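Local coordinates for protein YCGM (PDB 1NR9), which is of unknown function but belongs to the fumarylacetoacetate hydrolase (FAH) fold family and carries a bound magnesium ion, at residues A[72-77]-A[192-197]; A[145-150]-A[163-168]; A[98-103]-A[131-136]; A[18-23]-A[186-191]; A[67-72]-A[102-107]. All blocks are in the same frame, centred on the assembly; numbering follows the deposited sequence.

Interaction 1: A[72-77]-A[192-197]. With MG (magnesium ion), chain E.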
# COMPACT_ATOMS: atom_id res chain seq x y z
N GLU A 72 -9.96 13.20 8.32
CA GLU A 72 -8.76 14.02 8.38
C GLU A 72 -8.73 14.78 7.07
O GLU A 72 -8.40 14.20 6.04
CB GLU A 72 -7.50 13.16 8.48
CG GLU A 72 -7.29 12.39 9.77
CD GLU A 72 -5.89 11.76 9.86
OE1 GLU A 72 -5.60 11.07 10.86
OE2 GLU A 72 -5.09 11.96 8.91
N VAL A 73 -9.09 16.05 7.08
CA VAL A 73 -9.03 16.81 5.83
C VAL A 73 -7.54 17.03 5.60
O VAL A 73 -6.79 17.27 6.56
CB VAL A 73 -9.76 18.18 5.93
CG1 VAL A 73 -9.08 19.08 6.93
CG2 VAL A 73 -9.81 18.83 4.54
N GLU A 74 -7.10 16.93 4.35
CA GLU A 74 -5.69 17.10 4.04
C GLU A 74 -5.50 17.64 2.62
O GLU A 74 -6.37 17.46 1.74
CB GLU A 74 -4.94 15.76 4.18
CG GLU A 74 -5.13 15.00 5.53
CD GLU A 74 -4.11 13.88 5.76
OE1 GLU A 74 -3.16 13.76 4.96
OE2 GLU A 74 -4.25 13.11 6.75
N LEU A 75 -4.38 18.31 2.40
CA LEU A 75 -4.02 18.83 1.09
C LEU A 75 -3.43 17.68 0.26
O LEU A 75 -2.49 17.00 0.69
CB LEU A 75 -2.98 19.95 1.21
CG LEU A 75 -2.55 20.47 -0.17
CD1 LEU A 75 -3.74 21.14 -0.85
CD2 LEU A 75 -1.40 21.44 -0.03
N ALA A 76 -3.99 17.47 -0.93
CA ALA A 76 -3.56 16.40 -1.82
C ALA A 76 -2.75 16.93 -2.98
O ALA A 76 -3.20 17.81 -3.72
CB ALA A 76 -4.77 15.65 -2.35
N VAL A 77 -1.56 16.38 -3.15
CA VAL A 77 -0.67 16.78 -4.23
C VAL A 77 -0.64 15.63 -5.23
O VAL A 77 -0.41 14.47 -4.86
CB VAL A 77 0.77 17.05 -3.70
CG1 VAL A 77 1.65 17.60 -4.82
CG2 VAL A 77 0.72 18.02 -2.53
N THR A 192 -0.70 15.35 2.59
CA THR A 192 0.25 16.06 3.42
C THR A 192 -0.05 16.27 4.90
O THR A 192 0.49 17.19 5.50
CB THR A 192 0.56 17.42 2.80
OG1 THR A 192 -0.63 18.22 2.77
CG2 THR A 192 1.06 17.25 1.38
N GLY A 193 -0.90 15.45 5.50
CA GLY A 193 -1.19 15.63 6.92
C GLY A 193 -2.48 16.36 7.18
O GLY A 193 -3.08 16.91 6.27
N THR A 194 -2.92 16.38 8.43
CA THR A 194 -4.17 17.05 8.75
C THR A 194 -4.03 18.00 9.92
O THR A 194 -3.19 17.80 10.80
CB THR A 194 -5.29 16.03 9.11
OG1 THR A 194 -6.56 16.70 9.13
CG2 THR A 194 -5.04 15.43 10.48
N PRO A 195 -4.86 19.05 9.95
CA PRO A 195 -4.79 20.01 11.05
C PRO A 195 -5.44 19.38 12.28
O PRO A 195 -5.88 18.22 12.25
CB PRO A 195 -5.58 21.20 10.53
CG PRO A 195 -5.56 21.04 9.02
CD PRO A 195 -5.72 19.56 8.87
N ASP A 196 -5.50 20.16 13.35
CA ASP A 196 -6.10 19.73 14.61
C ASP A 196 -7.62 19.65 14.42
O ASP A 196 -8.17 20.33 13.54
CB ASP A 196 -5.74 20.75 15.70
CG ASP A 196 -6.07 20.26 17.10
OD1 ASP A 196 -7.25 20.00 17.38
OD2 ASP A 196 -5.13 20.15 17.91
N GLY A 197 -8.28 18.81 15.22
CA GLY A 197 -9.72 18.69 15.12
C GLY A 197 -10.28 17.41 14.53
O GLY A 197 -11.48 17.32 14.25
MG MG E . -2.82 11.22 8.81
O HOH W 1 -2.48 18.97 4.45
O HOH W 2 -2.44 11.70 6.36
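Strand segment 72-77 and loop segment 192-197 run roughly antiparallel where they touch, 146° apart end to end, with Glu-74 near Thr-194 and Leu-75 near Thr-192. One direct backbone bond joins them: Thr-192 N donates to Leu-75 O at 3.1 Å. Water 1 extends this pairing by accepting from Leu-75 N, donating to Gly-193 O and bonding Thr-192 OG1. Thr-194 holds OG1 anti to its backbone N (chi1 -168°), and OG1 thereby donates to Val-73 O at 2.6 Å. The same hydroxyl is also bonded by Gln-160. The methyl CG2 of Thr-194 lies against the end of Glu-72, 3.8 Å from OE2, and the two side chains cross at about a right angle. Pro-195 CD packs on Val-73 CG1 at 3.9 Å. Glu-74 OE1 receives Gly-193 N at 2.9 Å from above the carboxylate plane, 64° out of it. Glu-72 OE2 binds the magnesium ion at 2.4 Å, and its OE1 forms a salt bridge with Lys-124. Glu-74 lies close to the metal without being a ligand, and Gly-193 of the loop holds this acid. This is consistent with an acidic pocket made for a divalent metal.

Interaction 2: A[145-150]-A[163-168]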
# COMPACT_ATOMS: atom_id res chain seq x y z
N PRO A 145 0.29 27.20 -2.23
CA PRO A 145 -0.03 25.90 -1.66
C PRO A 145 0.49 25.81 -0.23
O PRO A 145 -0.22 25.36 0.67
CB PRO A 145 0.69 24.94 -2.59
CG PRO A 145 0.60 25.63 -3.90
CD PRO A 145 0.91 27.06 -3.56
N GLN A 146 1.71 26.28 -0.01
CA GLN A 146 2.30 26.21 1.33
C GLN A 146 1.60 27.09 2.34
O GLN A 146 1.91 27.06 3.54
CB GLN A 146 3.78 26.56 1.29
CG GLN A 146 4.50 26.11 2.53
CD GLN A 146 4.42 24.60 2.73
OE1 GLN A 146 5.03 23.83 1.98
NE2 GLN A 146 3.64 24.17 3.73
N ASN A 147 0.66 27.90 1.85
CA ASN A 147 -0.10 28.79 2.72
C ASN A 147 -1.55 28.83 2.26
O ASN A 147 -2.11 29.88 1.96
CB ASN A 147 0.51 30.19 2.71
CG ASN A 147 -0.11 31.09 3.75
OD1 ASN A 147 -0.35 30.68 4.90
ND2 ASN A 147 -0.35 32.34 3.37
N THR A 148 -2.15 27.64 2.23
CA THR A 148 -3.52 27.43 1.82
C THR A 148 -4.41 27.02 3.00
O THR A 148 -3.97 26.35 3.94
CB THR A 148 -3.59 26.35 0.71
OG1 THR A 148 -3.21 26.94 -0.54
CG2 THR A 148 -4.98 25.75 0.59
N THR A 149 -5.67 27.45 2.93
CA THR A 149 -6.68 27.18 3.95
C THR A 149 -7.35 25.82 3.80
O THR A 149 -7.79 25.45 2.72
CB THR A 149 -7.76 28.29 3.90
OG1 THR A 149 -7.39 29.33 4.82
CG2 THR A 149 -9.14 27.74 4.25
N LEU A 150 -7.42 25.07 4.91
CA LEU A 150 -8.05 23.75 4.93
C LEU A 150 -9.13 23.70 6.00
O LEU A 150 -8.87 24.01 7.17
CB LEU A 150 -7.02 22.65 5.22
CG LEU A 150 -5.94 22.36 4.17
CD1 LEU A 150 -5.02 21.27 4.71
CD2 LEU A 150 -6.60 21.92 2.86
N THR A 163 -4.15 26.16 8.27
CA THR A 163 -3.52 26.62 7.03
C THR A 163 -2.32 25.73 6.71
O THR A 163 -1.75 25.08 7.59
CB THR A 163 -3.04 28.09 7.15
OG1 THR A 163 -2.46 28.52 5.91
CG2 THR A 163 -1.99 28.21 8.24
N THR A 164 -1.92 25.72 5.45
CA THR A 164 -0.79 24.91 5.03
C THR A 164 0.52 25.37 5.66
O THR A 164 1.49 24.62 5.73
CB THR A 164 -0.67 24.94 3.54
OG1 THR A 164 -1.95 24.67 2.97
CG2 THR A 164 0.31 23.89 3.07
N ALA A 165 0.54 26.61 6.13
CA ALA A 165 1.73 27.14 6.75
C ALA A 165 2.06 26.43 8.08
O ALA A 165 3.19 26.51 8.56
CB ALA A 165 1.56 28.64 6.98
N ASP A 166 1.08 25.74 8.66
CA ASP A 166 1.30 25.05 9.93
C ASP A 166 1.87 23.63 9.78
O ASP A 166 1.92 22.87 10.75
CB ASP A 166 0.00 24.96 10.74
CG ASP A 166 -0.55 26.33 11.10
OD1 ASP A 166 0.23 27.19 11.56
OD2 ASP A 166 -1.78 26.53 10.92
N MSE A 167 2.29 23.28 8.57
CA MSE A 167 2.87 21.97 8.30
C MSE A 167 4.27 21.92 8.90
O MSE A 167 5.02 22.89 8.80
CB MSE A 167 2.97 21.76 6.80
CG MSE A 167 2.14 20.64 6.24
SE MSE A 167 2.37 20.58 4.31
CE MSE A 167 3.34 18.94 4.12
N ILE A 168 4.64 20.80 9.51
CA ILE A 168 5.99 20.68 10.07
C ILE A 168 6.98 20.53 8.91
O ILE A 168 7.91 21.33 8.77
CB ILE A 168 6.11 19.47 10.99
CG1 ILE A 168 5.08 19.56 12.10
CG2 ILE A 168 7.52 19.40 11.58
CD1 ILE A 168 5.08 20.89 12.80
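Thr-164 meets Thr-148 in the tight part of this contact. Its backbone N donates to Thr-148 O at 2.6 Å, and its OG1 donates to the same oxygen at 2.8 Å. The two threonine side chains lie side by side and point the same way. Thr-148 OG1 turns elsewhere, to Asp-212. Next to this pair, Thr-149 and Thr-163 form an antiparallel non-hydrogen-bonded pair at the base of the hairpin of strands 149-154 and 157-163. Gln-146 bends at chi2 (60°) and brings NE2 to Thr-164 O at 3.0 Å, above the carbonyl plane. Met-167 N reaches that oxygen from the opposite face at 3.2 Å. The selenium of Met-167, present as selenomethionine, lies 3.9 Å from Gln-146 NE2. The outer side is looser. There Asn-147 and Ala-165 are exposed. Thr-163 OG1 has Asn-147 OD1 at 3.2 Å, a weak bond, whose proton could also go to Thr-148 O. The chemistry is mostly polar. Thr-148 O and Thr-164 O each accept two hydrogen bonds, which ties the 3-10 turn 164-166 to segment 145-150, and Gln-146 OE1, through Ile-171 N, links that segment to helix 171-178.

Interaction 3: A[98-103]-A[131-136]. With MG (magnesium ion), chain E.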
# COMPACT_ATOMS: atom_id res chain seq x y z
N TYR A 98 -3.23 20.29 -7.19
CA TYR A 98 -3.62 20.22 -5.79
C TYR A 98 -5.14 20.07 -5.67
O TYR A 98 -5.88 20.61 -6.51
CB TYR A 98 -3.18 21.49 -5.06
CG TYR A 98 -1.74 21.86 -5.28
CD1 TYR A 98 -0.75 21.51 -4.37
CD2 TYR A 98 -1.36 22.60 -6.41
CE1 TYR A 98 0.58 21.87 -4.57
CE2 TYR A 98 -0.04 22.97 -6.62
CZ TYR A 98 0.92 22.60 -5.70
OH TYR A 98 2.22 22.98 -5.90
N GLY A 99 -5.56 19.34 -4.63
CA GLY A 99 -6.96 19.09 -4.34
C GLY A 99 -7.08 18.71 -2.86
O GLY A 99 -6.09 18.80 -2.12
N VAL A 100 -8.27 18.29 -2.42
CA VAL A 100 -8.45 17.90 -1.02
C VAL A 100 -8.88 16.47 -0.82
O VAL A 100 -9.60 15.89 -1.64
CB VAL A 100 -9.51 18.75 -0.30
CG1 VAL A 100 -8.90 20.02 0.17
CG2 VAL A 100 -10.69 18.99 -1.21
N ALA A 101 -8.47 15.90 0.31
CA ALA A 101 -8.81 14.53 0.61
C ALA A 101 -9.16 14.34 2.08
O ALA A 101 -8.96 15.23 2.92
CB ALA A 101 -7.66 13.61 0.24
N LEU A 102 -9.69 13.17 2.36
CA LEU A 102 -10.02 12.79 3.71
C LEU A 102 -9.20 11.55 3.93
O LEU A 102 -9.34 10.56 3.21
CB LEU A 102 -11.51 12.46 3.86
CG LEU A 102 -12.51 13.60 3.82
CD1 LEU A 102 -13.87 13.08 4.29
CD2 LEU A 102 -12.04 14.73 4.73
N ASP A 103 -8.30 11.62 4.90
CA ASP A 103 -7.47 10.48 5.24
C ASP A 103 -8.33 9.73 6.23
O ASP A 103 -8.14 9.81 7.44
CB ASP A 103 -6.15 10.97 5.86
CG ASP A 103 -5.30 9.85 6.42
OD1 ASP A 103 -5.47 8.68 6.01
OD2 ASP A 103 -4.43 10.17 7.27
N PRO A 131 -11.41 9.44 0.17
CA PRO A 131 -12.27 10.15 -0.77
C PRO A 131 -11.37 11.27 -1.26
O PRO A 131 -10.54 11.76 -0.50
CB PRO A 131 -13.40 10.68 0.11
CG PRO A 131 -13.41 9.72 1.27
CD PRO A 131 -11.96 9.49 1.53
N LEU A 132 -11.52 11.70 -2.49
CA LEU A 132 -10.62 12.72 -2.98
C LEU A 132 -11.35 13.65 -3.93
O LEU A 132 -12.21 13.20 -4.70
CB LEU A 132 -9.46 12.02 -3.69
CG LEU A 132 -8.17 12.70 -4.12
CD1 LEU A 132 -7.46 13.29 -2.89
CD2 LEU A 132 -7.28 11.67 -4.82
N SER A 133 -11.04 14.94 -3.87
CA SER A 133 -11.67 15.92 -4.74
C SER A 133 -10.95 15.93 -6.09
O SER A 133 -10.03 15.14 -6.31
CB SER A 133 -11.59 17.32 -4.12
OG SER A 133 -10.27 17.82 -4.11
N GLY A 134 -11.40 16.80 -6.98
CA GLY A 134 -10.77 16.92 -8.28
C GLY A 134 -9.49 17.70 -8.02
O GLY A 134 -9.29 18.19 -6.91
N PHE A 135 -8.64 17.84 -9.03
CA PHE A 135 -7.39 18.57 -8.86
C PHE A 135 -7.32 19.87 -9.63
O PHE A 135 -7.90 20.01 -10.70
CB PHE A 135 -6.20 17.71 -9.28
CG PHE A 135 -5.86 16.62 -8.33
CD1 PHE A 135 -6.26 15.31 -8.58
CD2 PHE A 135 -5.15 16.90 -7.16
CE1 PHE A 135 -5.94 14.29 -7.69
CE2 PHE A 135 -4.83 15.89 -6.26
CZ PHE A 135 -5.23 14.58 -6.53
N ILE A 136 -6.57 20.81 -9.07
CA ILE A 136 -6.38 22.10 -9.71
C ILE A 136 -4.94 22.11 -10.22
O ILE A 136 -3.99 21.94 -9.45
CB ILE A 136 -6.60 23.23 -8.70
CG1 ILE A 136 -8.09 23.34 -8.38
CG2 ILE A 136 -6.08 24.54 -9.25
CD1 ILE A 136 -8.37 24.22 -7.18
MG MG E . -2.82 11.22 8.81
O HOH W 2 -2.44 11.70 6.36
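Segments 98-103 and 131-136 run antiparallel, 165° apart end to end, as neighbouring strands in the mixed sheet of the FAH fold. Tyr-98 and Ile-136 form a hydrogen-bonded pair: Tyr-98 N to Ile-136 O is 2.9 Å and Ile-136 N to Tyr-98 O is 2.7 Å. Ala-101 and Leu-132 make a separate bridge. The register slips by one residue between the two. Ser-133 lies where the register shifts, with its OG between the backbone N and the carbonyl carbon (chi1 70°). That places OG 2.7 Å from Val-100 N, whose N-H points almost straight at it, at 168°. Here a side-chain oxygen accepts where a strand carbonyl would normally do so. Ser-133 N returns a bond to Val-100 O at 2.8 Å. Leu-102 N reaches Pro-131 O in a weak bond. The Phe-135 ring turns its edge to the backbone of Tyr-98, with CD2 3.5 Å from Tyr-98 C. Phe-135 and Leu-132 also pack on Val-189. Val-100 and Ile-136 pack instead on Phe-211, of the second sheet. Beyond Leu-102 comes Asp-103, a ligand of the magnesium ion. Just before it, Leu-102 CB rests on Pro-131 CD at 3.8 Å.

Interaction 4: A[18-23]-A[186-191]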
# COMPACT_ATOMS: atom_id res chain seq x y z
N VAL A 18 -3.98 5.84 -11.99
CA VAL A 18 -4.30 5.81 -10.58
C VAL A 18 -3.36 4.74 -10.08
O VAL A 18 -3.02 3.84 -10.85
CB VAL A 18 -5.75 5.37 -10.33
CG1 VAL A 18 -5.98 5.16 -8.84
CG2 VAL A 18 -6.71 6.42 -10.84
N SER A 19 -2.92 4.83 -8.84
CA SER A 19 -2.02 3.81 -8.33
C SER A 19 -1.99 3.81 -6.81
O SER A 19 -2.74 3.08 -6.18
CB SER A 19 -0.61 4.03 -8.87
OG SER A 19 0.19 2.87 -8.66
N LYS A 20 -1.10 4.60 -6.23
CA LYS A 20 -1.01 4.65 -4.78
C LYS A 20 -1.08 6.06 -4.22
O LYS A 20 -0.99 7.05 -4.94
CB LYS A 20 0.29 4.00 -4.31
CG LYS A 20 1.55 4.72 -4.75
CD LYS A 20 2.77 4.13 -4.02
CE LYS A 20 4.06 4.77 -4.49
NZ LYS A 20 4.29 4.50 -5.94
N VAL A 21 -1.25 6.12 -2.91
CA VAL A 21 -1.32 7.39 -2.20
C VAL A 21 -0.34 7.27 -1.02
O VAL A 21 -0.48 6.38 -0.17
CB VAL A 21 -2.74 7.65 -1.67
CG1 VAL A 21 -2.88 9.09 -1.23
CG2 VAL A 21 -3.76 7.31 -2.74
N VAL A 22 0.67 8.13 -1.00
CA VAL A 22 1.64 8.09 0.09
C VAL A 22 1.20 9.13 1.10
O VAL A 22 0.84 10.25 0.73
CB VAL A 22 3.07 8.40 -0.41
CG1 VAL A 22 4.07 8.21 0.74
CG2 VAL A 22 3.41 7.48 -1.59
N CYS A 23 1.20 8.76 2.38
CA CYS A 23 0.73 9.69 3.39
C CYS A 23 1.68 9.90 4.54
O CYS A 23 2.47 9.02 4.90
CB CYS A 23 -0.61 9.19 3.95
SG CYS A 23 -1.84 8.74 2.70
N ALA A 186 4.07 9.08 -11.89
CA ALA A 186 3.05 10.06 -12.24
C ALA A 186 1.70 9.38 -12.04
O ALA A 186 1.54 8.19 -12.31
CB ALA A 186 3.21 10.50 -13.68
N GLY A 187 0.72 10.14 -11.56
CA GLY A 187 -0.59 9.57 -11.32
C GLY A 187 -0.78 9.30 -9.84
O GLY A 187 -1.91 9.19 -9.38
N ASP A 188 0.31 9.19 -9.10
CA ASP A 188 0.24 8.94 -7.66
C ASP A 188 -0.19 10.21 -6.94
O ASP A 188 0.01 11.31 -7.44
CB ASP A 188 1.59 8.52 -7.07
CG ASP A 188 1.92 7.06 -7.33
OD1 ASP A 188 0.98 6.24 -7.47
OD2 ASP A 188 3.12 6.72 -7.36
N VAL A 189 -0.76 10.05 -5.76
CA VAL A 189 -1.21 11.17 -4.97
C VAL A 189 -0.46 11.18 -3.65
O VAL A 189 -0.06 10.13 -3.15
CB VAL A 189 -2.72 11.08 -4.72
CG1 VAL A 189 -3.18 12.16 -3.73
CG2 VAL A 189 -3.47 11.21 -6.05
N VAL A 190 -0.29 12.37 -3.08
CA VAL A 190 0.40 12.53 -1.80
C VAL A 190 -0.45 13.33 -0.78
O VAL A 190 -0.81 14.48 -1.04
CB VAL A 190 1.73 13.28 -2.00
CG1 VAL A 190 2.39 13.53 -0.65
CG2 VAL A 190 2.64 12.49 -2.91
N LEU A 191 -0.76 12.71 0.36
CA LEU A 191 -1.53 13.40 1.40
C LEU A 191 -0.53 14.06 2.33
O LEU A 191 0.37 13.41 2.83
CB LEU A 191 -2.42 12.43 2.19
CG LEU A 191 -3.53 11.73 1.42
CD1 LEU A 191 -4.57 11.19 2.43
CD2 LEU A 191 -4.18 12.70 0.44
O HOH W 3 -2.67 7.29 -7.59
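A parallel strand pair of the mixed sheet joins Val-21, Val-22 and Cys-23 to Val-189, Val-190 and Leu-191. The short strand axes come within 4.7 Å and run 22° apart. Lys-20 and Asp-188 lock the entry to the pair. Asp-188 OD1 accepts from Lys-20 N at 2.9 Å, on the anti side but 31° out of the carboxylate plane. OD2 takes the other end of the same lysine, forming a salt bridge with Lys-20 NZ at 2.9 Å from above the carboxylate plane. The lysine CG stands between its backbone N and carbonyl carbon (chi1 65°); the chain is then extended and bends at its last torsion to bring NZ to OD2. Lys-20 NZ is also bonded to Thr-183 O. On one face of the sheet, Val-21 CG1 lies 3.8 Å from Leu-191 CG, and Cys-23 SG lies 3.7 Å from that same carbon. On the other face, Val-22 and Val-190 pack under helix 171-178. Ser-19 and Lys-20 also touch the second subunit. Val-22 N bonds Val-189 O at 3.0 Å, and Val-22 O bonds Leu-191 N at 3.0 Å. One residue thus straddles its partner Val-190, as in a regular parallel beta ladder.

Interaction 5: A[67-72]-A[102-107]. With MG (magnesium ion), chain E.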
# COMPACT_ATOMS: atom_id res chain seq x y z
N GLY A 67 -15.52 -0.33 14.29
CA GLY A 67 -15.28 0.74 15.24
C GLY A 67 -15.44 2.09 14.58
O GLY A 67 -15.75 2.16 13.39
N SER A 68 -15.20 3.16 15.33
CA SER A 68 -15.36 4.51 14.79
C SER A 68 -14.46 4.78 13.59
O SER A 68 -13.38 4.21 13.44
CB SER A 68 -15.08 5.56 15.86
OG SER A 68 -13.70 5.62 16.16
N VAL A 69 -14.92 5.70 12.74
CA VAL A 69 -14.22 6.09 11.53
C VAL A 69 -13.97 7.59 11.63
O VAL A 69 -14.93 8.36 11.71
CB VAL A 69 -15.10 5.78 10.29
CG1 VAL A 69 -14.38 6.16 9.01
CG2 VAL A 69 -15.46 4.30 10.28
N HIS A 70 -12.71 8.00 11.63
CA HIS A 70 -12.39 9.42 11.71
C HIS A 70 -12.09 10.10 10.39
O HIS A 70 -11.75 9.45 9.40
CB HIS A 70 -11.22 9.66 12.66
CG HIS A 70 -11.58 9.51 14.10
ND1 HIS A 70 -10.76 9.96 15.12
CD2 HIS A 70 -12.65 8.93 14.70
CE1 HIS A 70 -11.32 9.66 16.28
NE2 HIS A 70 -12.46 9.04 16.05
N HIS A 71 -12.25 11.42 10.37
CA HIS A 71 -12.00 12.20 9.17
C HIS A 71 -10.75 13.05 9.38
O HIS A 71 -10.49 13.53 10.49
CB HIS A 71 -13.19 13.12 8.86
CG HIS A 71 -13.55 14.04 9.99
ND1 HIS A 71 -14.61 13.78 10.84
CD2 HIS A 71 -12.96 15.17 10.45
CE1 HIS A 71 -14.65 14.72 11.78
NE2 HIS A 71 -13.66 15.57 11.56
N GLU A 72 -9.96 13.20 8.32
CA GLU A 72 -8.76 14.02 8.38
C GLU A 72 -8.73 14.78 7.07
O GLU A 72 -8.40 14.20 6.04
CB GLU A 72 -7.50 13.16 8.48
CG GLU A 72 -7.29 12.39 9.77
CD GLU A 72 -5.89 11.76 9.86
OE1 GLU A 72 -5.60 11.07 10.86
OE2 GLU A 72 -5.09 11.96 8.91
N LEU A 102 -9.69 13.17 2.36
CA LEU A 102 -10.02 12.79 3.71
C LEU A 102 -9.20 11.55 3.93
O LEU A 102 -9.34 10.56 3.21
CB LEU A 102 -11.51 12.46 3.86
CG LEU A 102 -12.51 13.60 3.82
CD1 LEU A 102 -13.87 13.08 4.29
CD2 LEU A 102 -12.04 14.73 4.73
N ASP A 103 -8.30 11.62 4.90
CA ASP A 103 -7.47 10.48 5.24
C ASP A 103 -8.33 9.73 6.23
O ASP A 103 -8.14 9.81 7.44
CB ASP A 103 -6.15 10.97 5.86
CG ASP A 103 -5.30 9.85 6.42
OD1 ASP A 103 -5.47 8.68 6.01
OD2 ASP A 103 -4.43 10.17 7.27
N LEU A 104 -9.34 9.07 5.70
CA LEU A 104 -10.27 8.30 6.50
C LEU A 104 -9.50 7.22 7.24
O LEU A 104 -8.71 6.50 6.63
CB LEU A 104 -11.31 7.65 5.59
CG LEU A 104 -12.69 8.30 5.57
CD1 LEU A 104 -12.59 9.80 5.78
CD2 LEU A 104 -13.36 7.95 4.25
N THR A 105 -9.72 7.11 8.55
CA THR A 105 -9.01 6.13 9.34
C THR A 105 -9.86 5.46 10.42
O THR A 105 -10.74 6.08 11.00
CB THR A 105 -7.75 6.76 10.00
OG1 THR A 105 -7.57 6.21 11.31
CG2 THR A 105 -7.87 8.27 10.08
N LEU A 106 -9.59 4.17 10.65
CA LEU A 106 -10.29 3.39 11.67
C LEU A 106 -9.50 3.50 12.99
O LEU A 106 -8.67 2.63 13.29
CB LEU A 106 -10.38 1.93 11.24
CG LEU A 106 -11.30 1.60 10.06
CD1 LEU A 106 -11.21 0.12 9.71
CD2 LEU A 106 -12.75 1.96 10.43
N ARG A 107 -9.77 4.56 13.77
CA ARG A 107 -9.05 4.81 15.03
C ARG A 107 -8.98 3.66 16.00
O ARG A 107 -7.91 3.31 16.48
CB ARG A 107 -9.63 6.03 15.76
CG ARG A 107 -9.66 7.30 14.94
CD ARG A 107 -8.33 7.69 14.31
NE ARG A 107 -7.32 8.14 15.26
CZ ARG A 107 -6.14 8.65 14.91
NH1 ARG A 107 -5.83 8.77 13.62
NH2 ARG A 107 -5.26 9.02 15.83
MG MG E . -2.82 11.22 8.81
O HOH W 2 -2.44 11.70 6.36
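Two carboxylates, of Glu-72 and Asp-103, lie side by side, pointing the same way, with their planes 89° apart. Both bind the magnesium ion, which probably explains why the two acids can sit so close. Asp-103 OD2 binds it at 2.5 Å, next to Glu-72 OE2 and water 2. Asp-103 is turned to the metal by a CG anti to its backbone N (chi1 172°). Its OD1 forms a salt bridge with Lys-48, and its OD2 takes a hydrogen bond from Lys-124. Asp-103 N donates to Glu-72 O at 2.8 Å. A single antiparallel bridge follows: His-70 N to Thr-105 O at 2.8 Å and Thr-105 N to His-70 O at 3.2 Å. The aliphatic part of Arg-107 crosses over one face of the His-70 ring, but this arginine is poorly ordered. Its NH1 makes a long, weak ion pair with Glu-72 OE1, at 3.6 Å; the stronger partner of that oxygen is Lys-124. Val-69 CG2 meets Leu-106 CD2 at 3.6 Å. Leu-106 is the N-cap position of helix 107-116. The contact thus spans from the end of strand 95-102 to that helix, along the start of strand 69-79, while His-71 packs on strand 149-154.

In the fold
Interactions 1 and 5 both use strand 69-79, which pairs with strand 95-102 of interaction 3 and strand 189-191 of interaction 4. Interactions 1, 3 and 5 all reach the magnesium ion; their centres are 10 to 16 Å apart. Interaction 4 extends the same sheet, about 15 Å from interaction 1 between centres. Interaction 2 lies at the base of the 149-163 hairpin in the second sheet and touches interaction 1. Along the chain, interaction 4 brackets interactions 5, 3 and 2, while interactions 1 and 4 cross. The two metal ligands thus sit at the ends of neighbouring strands of one sheet, and the more distant segment 192-197 lies against one of them.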